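Cyclopropane mycolic acid synthase 1 (Mycobacterium tuberculosis, PDB 1KPH) transfers a methylene group from S-adenosyl-L-methionine to a double bond of an alpha mycolic acid, forming the cyclopropane ring at its distal position. Local coordinates at residues Leu5-Phe9 and Leu120-Gln125. Residues are numbered along the deposited sequence; the frame is centred on the assembly and turned at random.
With SAH (S-adenosyl-L-homocysteine), chain F.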
loop_
_atom_site.group_PDB
_atom_site.type_symbol
_atom_site.label_atom_id
_atom_site.label_comp_id
_atom_site.label_asym_id
_atom_site.label_seq_id
_atom_site.Cartn_x
_atom_site.Cartn_y
_atom_site.Cartn_z
ATOM N N LEU A 5 -3.190 14.420 16.621
ATOM C CA LEU A 5 -2.306 13.761 15.610
ATOM C C LEU A 5 -2.501 14.356 14.223
ATOM O O LEU A 5 -3.477 14.050 13.539
ATOM C CB LEU A 5 -2.595 12.259 15.549
ATOM C CG LEU A 5 -2.342 11.432 16.807
ATOM C CD1 LEU A 5 -2.708 9.985 16.540
ATOM C CD2 LEU A 5 -0.881 11.546 17.219
ATOM N N LYS A 6 -1.571 15.208 13.806
ATOM C CA LYS A 6 -1.653 15.822 12.486
ATOM C C LYS A 6 -0.957 14.938 11.459
ATOM O O LYS A 6 0.246 14.704 11.547
ATOM C CB LYS A 6 -1.004 17.211 12.496
ATOM C CG LYS A 6 -1.764 18.248 13.305
ATOM C CD LYS A 6 -1.224 19.647 13.051
ATOM C CE LYS A 6 -2.073 20.708 13.739
ATOM N NZ LYS A 6 -1.659 22.086 13.342
ATOM N N PRO A 7 -1.706 14.432 10.468
ATOM C CA PRO A 7 -1.114 13.573 9.438
ATOM C C PRO A 7 0.173 14.173 8.883
ATOM O O PRO A 7 0.325 15.396 8.841
ATOM C CB PRO A 7 -2.211 13.498 8.383
ATOM C CG PRO A 7 -3.462 13.590 9.198
ATOM C CD PRO A 7 -3.130 14.687 10.183
ATOM N N HIS A 8 1.099 13.314 8.462
ATOM C CA HIS A 8 2.361 13.780 7.907
ATOM C C HIS A 8 2.204 14.058 6.415
ATOM O O HIS A 8 2.795 13.378 5.577
ATOM C CB HIS A 8 3.466 12.741 8.126
ATOM C CG HIS A 8 3.638 12.332 9.557
ATOM N ND1 HIS A 8 2.874 11.349 10.149
ATOM C CD2 HIS A 8 4.488 12.773 10.515
ATOM C CE1 HIS A 8 3.246 11.201 11.408
ATOM N NE2 HIS A 8 4.223 12.054 11.656
ATOM N N PHE A 9 1.399 15.065 6.090
ATOM C CA PHE A 9 1.161 15.433 4.703
ATOM C C PHE A 9 2.455 15.664 3.931
ATOM O O PHE A 9 2.629 15.140 2.831
ATOM C CB PHE A 9 0.302 16.701 4.616
ATOM C CG PHE A 9 -1.123 16.511 5.053
ATOM C CD1 PHE A 9 -1.458 16.486 6.403
ATOM C CD2 PHE A 9 -2.139 16.379 4.108
ATOM C CE1 PHE A 9 -2.787 16.336 6.810
ATOM C CE2 PHE A 9 -3.471 16.227 4.504
ATOM C CZ PHE A 9 -3.794 16.207 5.856
ATOM N N LEU A 120 -8.862 14.277 1.017
ATOM C CA LEU A 120 -7.459 14.609 1.167
ATOM C C LEU A 120 -7.280 14.753 2.668
ATOM O O LEU A 120 -7.182 15.863 3.190
ATOM C CB LEU A 120 -7.127 15.927 0.468
ATOM C CG LEU A 120 -5.662 16.363 0.594
ATOM C CD1 LEU A 120 -4.754 15.325 -0.053
ATOM C CD2 LEU A 120 -5.477 17.723 -0.064
ATOM N N ALA A 121 -7.267 13.617 3.360
ATOM C CA ALA A 121 -7.119 13.591 4.807
ATOM C C ALA A 121 -6.582 12.240 5.252
ATOM O O ALA A 121 -6.627 11.267 4.499
ATOM C CB ALA A 121 -8.462 13.851 5.465
ATOM N N GLY A 122 -6.072 12.182 6.477
ATOM C CA GLY A 122 -5.548 10.931 6.997
ATOM C C GLY A 122 -6.579 10.273 7.891
ATOM O O GLY A 122 -7.549 10.918 8.294
ATOM N N TRP A 123 -6.395 8.994 8.200
ATOM C CA TRP A 123 -7.343 8.311 9.072
ATOM C C TRP A 123 -7.393 9.056 10.403
ATOM O O TRP A 123 -8.353 8.928 11.160
ATOM C CB TRP A 123 -6.925 6.857 9.317
ATOM C CG TRP A 123 -5.506 6.702 9.774
ATOM C CD1 TRP A 123 -4.410 6.491 8.988
ATOM C CD2 TRP A 123 -5.026 6.759 11.123
ATOM N NE1 TRP A 123 -3.277 6.412 9.761
ATOM C CE2 TRP A 123 -3.625 6.573 11.077
ATOM C CE3 TRP A 123 -5.642 6.951 12.368
ATOM C CZ2 TRP A 123 -2.829 6.573 12.229
ATOM C CZ3 TRP A 123 -4.848 6.950 13.515
ATOM C CH2 TRP A 123 -3.457 6.761 13.435
ATOM N N GLU A 124 -6.346 9.834 10.673
ATOM C CA GLU A 124 -6.253 10.612 11.904
ATOM C C GLU A 124 -7.341 11.679 11.964
ATOM O O GLU A 124 -7.664 12.182 13.037
ATOM C CB GLU A 124 -4.889 11.305 12.009
ATOM C CG GLU A 124 -3.672 10.385 12.102
ATOM C CD GLU A 124 -3.064 10.054 10.747
ATOM O OE1 GLU A 124 -1.860 9.723 10.709
ATOM O OE2 GLU A 124 -3.783 10.118 9.725
ATOM N N GLN A 125 -7.896 12.020 10.804
ATOM C CA GLN A 125 -8.936 13.037 10.710
ATOM C C GLN A 125 -10.263 12.449 10.238
ATOM O O GLN A 125 -11.182 13.187 9.875
ATOM C CB GLN A 125 -8.498 14.131 9.738
ATOM C CG GLN A 125 -7.144 14.736 10.059
ATOM C CD GLN A 125 -6.618 15.606 8.937
ATOM O OE1 GLN A 125 -6.485 15.155 7.799
ATOM N NE2 GLN A 125 -6.311 16.861 9.251
HETATM N N SAH F . -3.304 1.491 -1.568
HETATM C CA SAH F . -2.847 2.023 -2.851
HETATM C CB SAH F . -1.721 3.063 -2.664
HETATM C CG SAH F . -0.524 2.702 -1.756
HETATM C C SAH F . -2.352 0.896 -3.774
HETATM O OXT SAH F . -2.099 1.167 -4.961
HETATM C "C5'" SAH F . 0.456 4.627 0.043
HETATM C "C4'" SAH F . -0.869 5.366 0.170
HETATM O "O4'" SAH F . -1.311 5.509 1.548
HETATM C "C3'" SAH F . -0.828 6.775 -0.418
HETATM O "O3'" SAH F . -2.034 6.995 -1.196
HETATM C "C2'" SAH F . -0.760 7.665 0.799
HETATM O "O2'" SAH F . -1.258 8.979 0.539
HETATM C "C1'" SAH F . -1.579 6.912 1.791
HETATM N N9 SAH F . -1.295 7.273 3.184
HETATM C C8 SAH F . -0.120 7.349 3.865
HETATM N N7 SAH F . -0.183 7.698 5.112
HETATM C C5 SAH F . -1.555 7.875 5.290
HETATM C C6 SAH F . -2.436 8.285 6.492
HETATM N N6 SAH F . -1.935 8.567 7.706
HETATM N N1 SAH F . -3.790 8.353 6.270
HETATM C C2 SAH F . -4.285 8.063 5.036
HETATM N N3 SAH F . -3.618 7.694 3.915
HETATM C C4 SAH F . -2.247 7.620 4.117
HETATM O O HOH W 1 0.144 10.910 8.685
#
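The ring of P7 packs against the side chains of both E124 and Q125: its CG lies 3.5 Å from E124 OE2 and 3.7 Å from Q125 OE1, while its CD rests against the Q125 amide carbon. Next to it, F9 CZ comes 3.5 Å from Q125 OE1, a contact at the edge of the phenyl ring, whose plane stands 67° from that of the amide. L120 O lies in the plane of the same ring, also at its edge, and at the N-terminal end L5 O touches E124 CB.

No direct hydrogen bond joins the segments. Within 120-125, Q125 OE1 accepts from G122 N (3.3 Å), which helps fix the amide that P7 and F9 touch. A water bridges the two sides, accepting from H8 N at the N-cap of helix 9-16 and donating to E124 OE1 (3.1 Å). That oxygen also forms a salt bridge with R146.

The bend of E124 at chi2 (92°) brings its carboxylate over one face of the W123 indole, with E124 CD 3.5 Å above the indole plane, over the middle of the ring system. There OE2 accepts from SAH N6 (3.1 Å), with a weaker bond to OE1, and W123 N donates weakly to SAH N1. Reading the adenine edge from the loop after strand 116-119 is characteristic of Rossmann-like S-adenosylmethionine-dependent methyltransferases; here the N-terminal segment packs against that loop beside the cofactor pocket.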